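Local coordinates for Bd3460 (Bdellovibrio bacteriovorus, PDB 5CEC), which binds the predatory endopeptidase Bd3459 as an ankyrin-repeat immunity protein, probably shielding the predator from its own enzyme during invasion of prey, at residues B[87-91]-B[115-121]; B[120-124]-B[153-159]; B[180-184]-B[216-220]. All blocks are in the same frame, centred on the assembly; numbering follows the deposited sequence.

Interaction 1: B[87-91]-B[115-121]; sequences VNLEL and LIKAGAN
E90 and L89 reach from the 87-91 loop to the turn that ends helix 109-117, and they meet it in different ways. The side chain of E90 crosses that of N121 at about a right angle, with carboxylate and amide planes 65° apart, so the two polar groups do not lie flat on each other. The direct bond goes to the backbone instead: N121 N donates to E90 OE2 over 2.8 Å, nearly straight at 171°. The N-H comes to the syn side of that oxygen but tilted out of the carboxylate plane. A bend at chi2 (-53°) folds the E90 chain back and carries OE1 to 3.4 Å from N121 CB. Both oxygens also receive water protons. One water joins E90 OE1 to N121 O, a second joins it to N121 ND2, and a third links E90 OE2 to G119 O; with the N121 bond, these four contacts should restrict rotation of the carboxylate. N121 OD1 accepts from D123 N.

L89 approaches end-on, with CD1 set against the turn at 3.6 Å from A118 O and 4.0 Å from A120 CB. CD2 reaches L115 CD2 more loosely, at 4.4 Å. The turn itself is a Schellman motif: G119 has positive phi, and the N-H groups of G119 and A120 bond back to I116 O and L115 O. Within 87-91, N88 OD1 accepts from E90 N, closing an Asx turn just before E90.

The contact joins two consecutive predicted ankyrin repeats. L83 of helix 76-84 touches L89, L115 and A118, L67 of helix 66-72 adds to the packing on L89, and L100 of helix 99-105 lies against L115 and A120.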
loop_
_atom_site.group_PDB
_atom_site.type_symbol
_atom_site.label_atom_id
_atom_site.label_comp_id
_atom_site.label_asym_id
_atom_site.label_seq_id
_atom_site.Cartn_x
_atom_site.Cartn_y
_atom_site.Cartn_z
ATOM N N VAL B 87 -17.465 -14.713 16.713
ATOM C CA VAL B 87 -18.229 -14.727 15.482
ATOM C C VAL B 87 -18.037 -16.042 14.728
ATOM O O VAL B 87 -17.021 -16.749 14.878
ATOM C CB VAL B 87 -17.830 -13.541 14.579
ATOM C CG1 VAL B 87 -18.149 -12.236 15.281
ATOM C CG2 VAL B 87 -16.374 -13.644 14.095
ATOM N N ASN B 88 -19.002 -16.375 13.882
ATOM C CA ASN B 88 -18.907 -17.574 13.055
ATOM C C ASN B 88 -17.890 -17.356 11.938
ATOM O O ASN B 88 -17.969 -16.385 11.176
ATOM C CB ASN B 88 -20.275 -17.980 12.479
ATOM C CG ASN B 88 -20.203 -19.319 11.707
ATOM O OD1 ASN B 88 -19.697 -19.350 10.609
ATOM N ND2 ASN B 88 -20.638 -20.438 12.322
ATOM N N LEU B 89 -16.931 -18.276 11.824
ATOM C CA LEU B 89 -15.849 -18.118 10.867
ATOM C C LEU B 89 -16.165 -18.571 9.471
ATOM O O LEU B 89 -15.424 -18.237 8.538
ATOM C CB LEU B 89 -14.587 -18.838 11.347
ATOM C CG LEU B 89 -14.028 -18.512 12.740
ATOM C CD1 LEU B 89 -12.726 -19.234 13.002
ATOM C CD2 LEU B 89 -13.844 -17.011 12.905
ATOM N N GLU B 90 -17.249 -19.308 9.299
ATOM C CA GLU B 90 -17.491 -20.076 8.082
ATOM C C GLU B 90 -18.629 -19.584 7.200
ATOM O O GLU B 90 -18.935 -20.203 6.153
ATOM C CB GLU B 90 -17.667 -21.546 8.427
ATOM C CG GLU B 90 -16.530 -22.143 9.224
ATOM C CD GLU B 90 -15.155 -21.965 8.639
ATOM O OE1 GLU B 90 -14.993 -21.850 7.408
ATOM O OE2 GLU B 90 -14.197 -21.942 9.436
ATOM N N LEU B 91 -19.212 -18.443 7.554
ATOM C CA LEU B 91 -20.193 -17.835 6.655
ATOM C C LEU B 91 -19.513 -17.477 5.346
ATOM O O LEU B 91 -18.303 -17.248 5.289
ATOM C CB LEU B 91 -20.861 -16.637 7.307
ATOM C CG LEU B 91 -21.652 -16.969 8.583
ATOM C CD1 LEU B 91 -22.089 -15.709 9.282
ATOM C CD2 LEU B 91 -22.843 -17.844 8.248
ATOM N N LEU B 115 -6.554 -16.255 11.477
ATOM C CA LEU B 115 -7.787 -17.021 11.284
ATOM C C LEU B 115 -7.539 -18.518 11.366
ATOM O O LEU B 115 -8.303 -19.260 12.017
ATOM C CB LEU B 115 -8.486 -16.647 9.977
ATOM C CG LEU B 115 -9.134 -15.261 9.983
ATOM C CD1 LEU B 115 -9.514 -14.887 8.571
ATOM C CD2 LEU B 115 -10.362 -15.188 10.870
ATOM N N ILE B 116 -6.440 -18.972 10.774
ATOM C CA ILE B 116 -6.101 -20.410 10.856
ATOM C C ILE B 116 -5.824 -20.841 12.322
ATOM O O ILE B 116 -6.323 -21.869 12.751
ATOM C CB ILE B 116 -4.903 -20.735 9.922
ATOM C CG1 ILE B 116 -5.315 -20.528 8.456
ATOM C CG2 ILE B 116 -4.405 -22.167 10.117
ATOM C CD1 ILE B 116 -4.166 -20.521 7.477
ATOM N N LYS B 117 -5.057 -20.048 13.067
ATOM C CA LYS B 117 -4.824 -20.302 14.484
ATOM C C LYS B 117 -6.096 -20.266 15.323
ATOM O O LYS B 117 -6.181 -20.923 16.356
ATOM C CB LYS B 117 -3.805 -19.298 15.066
ATOM C CG LYS B 117 -2.399 -19.528 14.544
ATOM C CD LYS B 117 -1.354 -18.552 15.071
ATOM C CE LYS B 117 -1.811 -17.100 15.073
ATOM N NZ LYS B 117 -0.664 -16.157 15.211
ATOM N N ALA B 118 -7.081 -19.500 14.867
ATOM C CA ALA B 118 -8.384 -19.422 15.502
ATOM C C ALA B 118 -9.367 -20.512 15.088
ATOM O O ALA B 118 -10.511 -20.514 15.559
ATOM C CB ALA B 118 -9.007 -18.056 15.269
ATOM N N GLY B 119 -8.925 -21.426 14.224
ATOM C CA GLY B 119 -9.699 -22.602 13.854
ATOM C C GLY B 119 -10.536 -22.500 12.602
ATOM O O GLY B 119 -11.391 -23.347 12.364
ATOM N N ALA B 120 -10.239 -21.510 11.765
ATOM C CA ALA B 120 -10.965 -21.390 10.509
ATOM C C ALA B 120 -10.655 -22.596 9.619
ATOM O O ALA B 120 -9.520 -23.076 9.547
ATOM C CB ALA B 120 -10.559 -20.110 9.773
ATOM N N ASN B 121 -11.666 -23.064 8.907
ATOM C CA ASN B 121 -11.528 -24.186 7.987
ATOM C C ASN B 121 -10.598 -23.790 6.843
ATOM O O ASN B 121 -10.832 -22.782 6.172
ATOM C CB ASN B 121 -12.929 -24.511 7.442
ATOM C CG ASN B 121 -12.999 -25.688 6.520
ATOM O OD1 ASN B 121 -12.120 -26.530 6.485
ATOM N ND2 ASN B 121 -14.135 -25.796 5.807
HETATM O O HOH W 1 -12.738 -20.659 6.457
HETATM O O HOH W 2 -16.078 -23.640 5.614
HETATM O O HOH W 3 -14.120 -23.020 11.777
#

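Interaction 2: B[120-124]-B[153-159]; sequences ANVDI and NKSLINK
V122 and D123 both face L156, one on the packed side of this contact and the other on its polar side. On the packed side V122 CG2 lies 3.9 Å from L156 CD1, the two chains crossing at a slant, and both residues are buried. I149 of helix 143-152 touches both and L100 of helix 99-105 adds to V122, so the pair belongs to the interior between helices.

The other methyl of L156, CD2, sits 3.6 Å from D123 OD1, where the apolar packing gives way to charge. K159 arrives fully extended, with CG anti to the backbone N (chi1 -180°), and crosses D123 at about a right angle. K159 NZ donates to the syn lone pair of D123 OD1 in a 2.7 Å salt bridge, and a water that donates to D123 O also accepts from NZ. Contact is looser at N153, whose ND2 stays 4.2 Å from D123 OD2; its amide plane is nearly perpendicular to the carboxylate.

An Asx turn begins at N121, and D123 centres an inverse gamma turn. The contact joins the loop after helix 109-117 to the loop after helix 143-152, which fits the side-by-side stacking of helical pairs in an ankyrin-repeat array.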
loop_
_atom_site.group_PDB
_atom_site.type_symbol
_atom_site.label_atom_id
_atom_site.label_comp_id
_atom_site.label_asym_id
_atom_site.label_seq_id
_atom_site.Cartn_x
_atom_site.Cartn_y
_atom_site.Cartn_z
ATOM N N ALA B 120 -10.239 -21.510 11.765
ATOM C CA ALA B 120 -10.965 -21.390 10.509
ATOM C C ALA B 120 -10.655 -22.596 9.619
ATOM O O ALA B 120 -9.520 -23.076 9.547
ATOM C CB ALA B 120 -10.559 -20.110 9.773
ATOM N N ASN B 121 -11.666 -23.064 8.907
ATOM C CA ASN B 121 -11.528 -24.186 7.987
ATOM C C ASN B 121 -10.598 -23.790 6.843
ATOM O O ASN B 121 -10.832 -22.782 6.172
ATOM C CB ASN B 121 -12.929 -24.511 7.442
ATOM C CG ASN B 121 -12.999 -25.688 6.520
ATOM O OD1 ASN B 121 -12.120 -26.530 6.485
ATOM N ND2 ASN B 121 -14.135 -25.796 5.807
ATOM N N VAL B 122 -9.586 -24.615 6.615
ATOM C CA VAL B 122 -8.654 -24.388 5.531
ATOM C C VAL B 122 -9.014 -25.133 4.254
ATOM O O VAL B 122 -8.451 -24.821 3.193
ATOM C CB VAL B 122 -7.199 -24.668 5.938
ATOM C CG1 VAL B 122 -6.792 -23.827 7.142
ATOM C CG2 VAL B 122 -6.981 -26.149 6.243
ATOM N N ASP B 123 -9.918 -26.119 4.339
ATOM C CA ASP B 123 -10.357 -26.880 3.165
ATOM C C ASP B 123 -11.530 -26.162 2.517
ATOM O O ASP B 123 -12.676 -26.608 2.549
ATOM C CB ASP B 123 -10.699 -28.301 3.528
ATOM C CG ASP B 123 -11.012 -29.171 2.323
ATOM O OD1 ASP B 123 -10.857 -28.713 1.157
ATOM O OD2 ASP B 123 -11.441 -30.323 2.542
ATOM N N ILE B 124 -11.200 -25.055 1.857
ATOM C CA ILE B 124 -12.198 -24.183 1.232
ATOM C C ILE B 124 -11.738 -23.806 -0.158
ATOM O O ILE B 124 -10.568 -24.039 -0.536
ATOM C CB ILE B 124 -12.473 -22.933 2.087
ATOM C CG1 ILE B 124 -11.222 -22.035 2.205
ATOM C CG2 ILE B 124 -13.004 -23.352 3.452
ATOM C CD1 ILE B 124 -11.429 -20.800 3.043
ATOM N N ASN B 153 -4.254 -30.000 7.259
ATOM C CA ASN B 153 -4.744 -31.022 6.368
ATOM C C ASN B 153 -3.668 -31.309 5.318
ATOM O O ASN B 153 -3.588 -30.619 4.302
ATOM C CB ASN B 153 -6.074 -30.582 5.755
ATOM C CG ASN B 153 -6.721 -31.649 4.899
ATOM O OD1 ASN B 153 -6.054 -32.539 4.370
ATOM N ND2 ASN B 153 -8.038 -31.503 4.689
ATOM N N LYS B 154 -2.868 -32.346 5.572
ATOM C CA LYS B 154 -1.751 -32.758 4.723
ATOM C C LYS B 154 -2.184 -33.015 3.276
ATOM O O LYS B 154 -1.446 -32.665 2.343
ATOM C CB LYS B 154 -1.105 -34.022 5.358
ATOM C CG LYS B 154 0.034 -34.723 4.612
ATOM C CD LYS B 154 0.395 -36.016 5.347
ATOM C CE LYS B 154 1.481 -36.789 4.608
ATOM N NZ LYS B 154 1.949 -38.003 5.332
ATOM N N SER B 155 -3.382 -33.594 3.096
ATOM C CA SER B 155 -3.802 -34.043 1.774
ATOM C C SER B 155 -4.104 -32.890 0.829
ATOM O O SER B 155 -4.214 -33.110 -0.376
ATOM C CB SER B 155 -5.012 -34.982 1.848
ATOM O OG SER B 155 -6.172 -34.290 2.221
ATOM N N LEU B 156 -4.256 -31.674 1.339
ATOM C CA LEU B 156 -4.572 -30.559 0.446
ATOM C C LEU B 156 -3.505 -30.310 -0.602
ATOM O O LEU B 156 -3.784 -29.704 -1.641
ATOM C CB LEU B 156 -4.857 -29.310 1.234
ATOM C CG LEU B 156 -6.130 -29.347 2.063
ATOM C CD1 LEU B 156 -6.217 -28.143 2.947
ATOM C CD2 LEU B 156 -7.356 -29.452 1.207
ATOM N N ILE B 157 -2.293 -30.796 -0.376
ATOM C CA ILE B 157 -1.236 -30.695 -1.378
ATOM C C ILE B 157 -1.670 -31.183 -2.744
ATOM O O ILE B 157 -1.269 -30.578 -3.765
ATOM C CB ILE B 157 0.063 -31.375 -0.875
ATOM C CG1 ILE B 157 1.229 -31.154 -1.835
ATOM C CG2 ILE B 157 -0.120 -32.869 -0.652
ATOM C CD1 ILE B 157 1.631 -29.721 -2.030
ATOM N N ASN B 158 -2.479 -32.238 -2.787
ATOM C CA ASN B 158 -2.930 -32.818 -4.048
ATOM C C ASN B 158 -4.422 -32.697 -4.322
ATOM O O ASN B 158 -4.932 -33.355 -5.226
ATOM C CB ASN B 158 -2.480 -34.273 -4.172
ATOM C CG ASN B 158 -0.988 -34.386 -4.283
ATOM O OD1 ASN B 158 -0.384 -33.748 -5.147
ATOM N ND2 ASN B 158 -0.387 -35.184 -3.419
ATOM N N LYS B 159 -5.099 -31.805 -3.611
ATOM C CA LYS B 159 -6.515 -31.577 -3.871
ATOM C C LYS B 159 -6.672 -30.712 -5.101
ATOM O O LYS B 159 -6.196 -29.587 -5.145
ATOM C CB LYS B 159 -7.237 -30.958 -2.670
ATOM C CG LYS B 159 -8.710 -30.730 -2.953
ATOM C CD LYS B 159 -9.529 -30.291 -1.751
ATOM C CE LYS B 159 -10.944 -29.905 -2.140
ATOM N NZ LYS B 159 -11.888 -29.973 -0.999
HETATM O O HOH W 4 -13.540 -27.673 -0.092
#

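Interaction 3: B[180-184]-B[216-220]; sequences IDFLI and LSKKK
I180 lays its CG2 and CD1 methyls against the end of L216, the two side chains crossing at about a right angle. This is stacking of ankyrin helices: helix 177-185, in a predicted ankyrin repeat, packs beside helix 210-218, the last helix of the modelled chain. CG2 of I180 comes to 4.0 Å from L216 CD2, and both residues are buried. The packing continues beyond the pair, with L168 and V171 of helix 167-174 against I180 and A172 of the same helix against L216.

K219, near the end of the modelled chain, runs its aliphatic chain over the isoleucines of helix 177-185. Its CE lies 3.9 Å from I180 CG2, while its CD is 3.7 Å from I184 CD1. L190, in the loop after helix 177-185, touches both I184 and K219. The lysine turns at chi2 (-53°) and is extended beyond it, which takes the amine across the helix surface to D181. Methylene groups thus cover the isoleucine methyls, while the charged end stays at the partly exposed border of the contact.

D181 has CG anti to its carbonyl carbon (chi1 -72°), an orientation that brings OD1 round to the lysine. The two side chains cross at about a right angle, and the salt bridge is short: K219 NZ lies 2.6 Å from D181 OD1, approaching that oxygen nearly along the C-O bond direction.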
loop_
_atom_site.group_PDB
_atom_site.type_symbol
_atom_site.label_atom_id
_atom_site.label_comp_id
_atom_site.label_asym_id
_atom_site.label_seq_id
_atom_site.Cartn_x
_atom_site.Cartn_y
_atom_site.Cartn_z
ATOM N N ILE B 180 8.394 -25.204 -7.162
ATOM C CA ILE B 180 8.183 -26.616 -7.464
ATOM C C ILE B 180 8.784 -27.485 -6.350
ATOM O O ILE B 180 8.148 -28.409 -5.855
ATOM C CB ILE B 180 8.767 -26.988 -8.856
ATOM C CG1 ILE B 180 8.068 -26.252 -9.999
ATOM C CG2 ILE B 180 8.777 -28.496 -9.078
ATOM C CD1 ILE B 180 6.663 -26.680 -10.310
ATOM N N ASP B 181 10.012 -27.172 -5.941
ATOM C CA ASP B 181 10.647 -27.949 -4.888
ATOM C C ASP B 181 9.861 -27.887 -3.588
ATOM O O ASP B 181 9.771 -28.890 -2.908
ATOM C CB ASP B 181 12.079 -27.432 -4.644
ATOM C CG ASP B 181 13.064 -27.789 -5.770
ATOM O OD1 ASP B 181 12.797 -28.664 -6.607
ATOM O OD2 ASP B 181 14.144 -27.182 -5.785
ATOM N N PHE B 182 9.341 -26.701 -3.222
ATOM C CA PHE B 182 8.495 -26.571 -2.054
ATOM C C PHE B 182 7.329 -27.539 -2.133
ATOM O O PHE B 182 7.064 -28.259 -1.143
ATOM C CB PHE B 182 8.011 -25.110 -1.875
ATOM C CG PHE B 182 6.905 -24.941 -0.868
ATOM C CD1 PHE B 182 7.179 -25.009 0.486
ATOM C CD2 PHE B 182 5.590 -24.769 -1.241
ATOM C CE1 PHE B 182 6.165 -24.875 1.433
ATOM C CE2 PHE B 182 4.588 -24.624 -0.304
ATOM C CZ PHE B 182 4.868 -24.686 1.032
ATOM N N LEU B 183 6.644 -27.570 -3.268
ATOM C CA LEU B 183 5.474 -28.420 -3.388
ATOM C C LEU B 183 5.830 -29.881 -3.323
ATOM O O LEU B 183 5.133 -30.671 -2.678
ATOM C CB LEU B 183 4.665 -28.104 -4.627
ATOM C CG LEU B 183 4.036 -26.698 -4.630
ATOM C CD1 LEU B 183 3.372 -26.467 -5.980
ATOM C CD2 LEU B 183 3.025 -26.512 -3.519
ATOM N N ILE B 184 6.949 -30.246 -3.935
ATOM C CA ILE B 184 7.406 -31.631 -3.886
ATOM C C ILE B 184 7.754 -32.023 -2.459
ATOM O O ILE B 184 7.399 -33.121 -2.023
ATOM C CB ILE B 184 8.542 -31.853 -4.882
ATOM C CG1 ILE B 184 7.994 -31.809 -6.306
ATOM C CG2 ILE B 184 9.257 -33.168 -4.601
ATOM C CD1 ILE B 184 9.029 -31.866 -7.403
ATOM N N LEU B 216 10.619 -29.637 -14.152
ATOM C CA LEU B 216 9.632 -30.712 -14.114
ATOM C C LEU B 216 9.962 -31.907 -15.000
ATOM O O LEU B 216 9.680 -33.051 -14.621
ATOM C CB LEU B 216 8.267 -30.195 -14.477
ATOM C CG LEU B 216 7.616 -29.382 -13.373
ATOM C CD1 LEU B 216 6.460 -28.603 -13.957
ATOM C CD2 LEU B 216 7.152 -30.253 -12.228
ATOM N N SER B 217 10.626 -31.668 -16.133
ATOM C CA SER B 217 11.026 -32.753 -17.031
ATOM C C SER B 217 11.904 -33.765 -16.334
ATOM O O SER B 217 11.855 -34.948 -16.675
ATOM C CB SER B 217 11.738 -32.219 -18.279
ATOM O OG SER B 217 13.064 -31.788 -17.993
ATOM N N LYS B 218 12.684 -33.281 -15.351
ATOM C CA LYS B 218 13.691 -34.072 -14.646
ATOM C C LYS B 218 13.209 -34.672 -13.347
ATOM O O LYS B 218 13.903 -35.524 -12.786
ATOM C CB LYS B 218 14.924 -33.216 -14.333
ATOM C CG LYS B 218 15.641 -32.660 -15.562
ATOM C CD LYS B 218 16.615 -31.581 -15.111
ATOM C CE LYS B 218 17.469 -31.067 -16.253
ATOM N NZ LYS B 218 18.606 -30.269 -15.706
ATOM N N LYS B 219 12.040 -34.271 -12.865
ATOM C CA LYS B 219 11.606 -34.721 -11.537
ATOM C C LYS B 219 11.254 -36.173 -11.531
ATOM O O LYS B 219 10.582 -36.656 -12.442
ATOM C CB LYS B 219 10.377 -33.941 -11.053
ATOM C CG LYS B 219 10.625 -32.479 -10.751
ATOM C CD LYS B 219 11.784 -32.220 -9.800
ATOM C CE LYS B 219 11.939 -30.734 -9.521
ATOM N NZ LYS B 219 13.001 -30.468 -8.509
ATOM N N LYS B 220 11.728 -36.880 -10.498
ATOM C CA LYS B 220 11.363 -38.287 -10.284
ATOM C C LYS B 220 10.596 -38.491 -8.995
ATOM O O LYS B 220 10.102 -39.618 -8.756
ATOM C CB LYS B 220 12.599 -39.207 -10.297
ATOM C CG LYS B 220 13.495 -38.980 -11.505
ATOM C CD LYS B 220 12.827 -39.308 -12.825
ATOM C CE LYS B 220 13.753 -38.983 -13.984
ATOM N NZ LYS B 220 13.020 -39.128 -15.260
#

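How the interactions relate
All three contacts bridge neighbouring helical units and are partly buried. Interactions 1 and 2 are centred about 12 and 11 Å from the chain's centre, interaction 3 about 23 Å. Buried apolar pairs, V122/L156 and I180/L216, anchor interactions 2 and 3, whereas L89 in interaction 1 is partly exposed. Interactions 1 and 2 share A120 and N121 and touch where I116 CG1 meets V122 CG1 at 3.8 Å; interactions 2 and 3 touch through I157 CD1 and L183 O. Interaction 1 uses a carboxylate, a backbone N-H and waters. Aspartate-lysine salt bridges mark the others, between loops in interaction 2 and between helix 177-185 and the C-terminal end of the modelled chain in interaction 3.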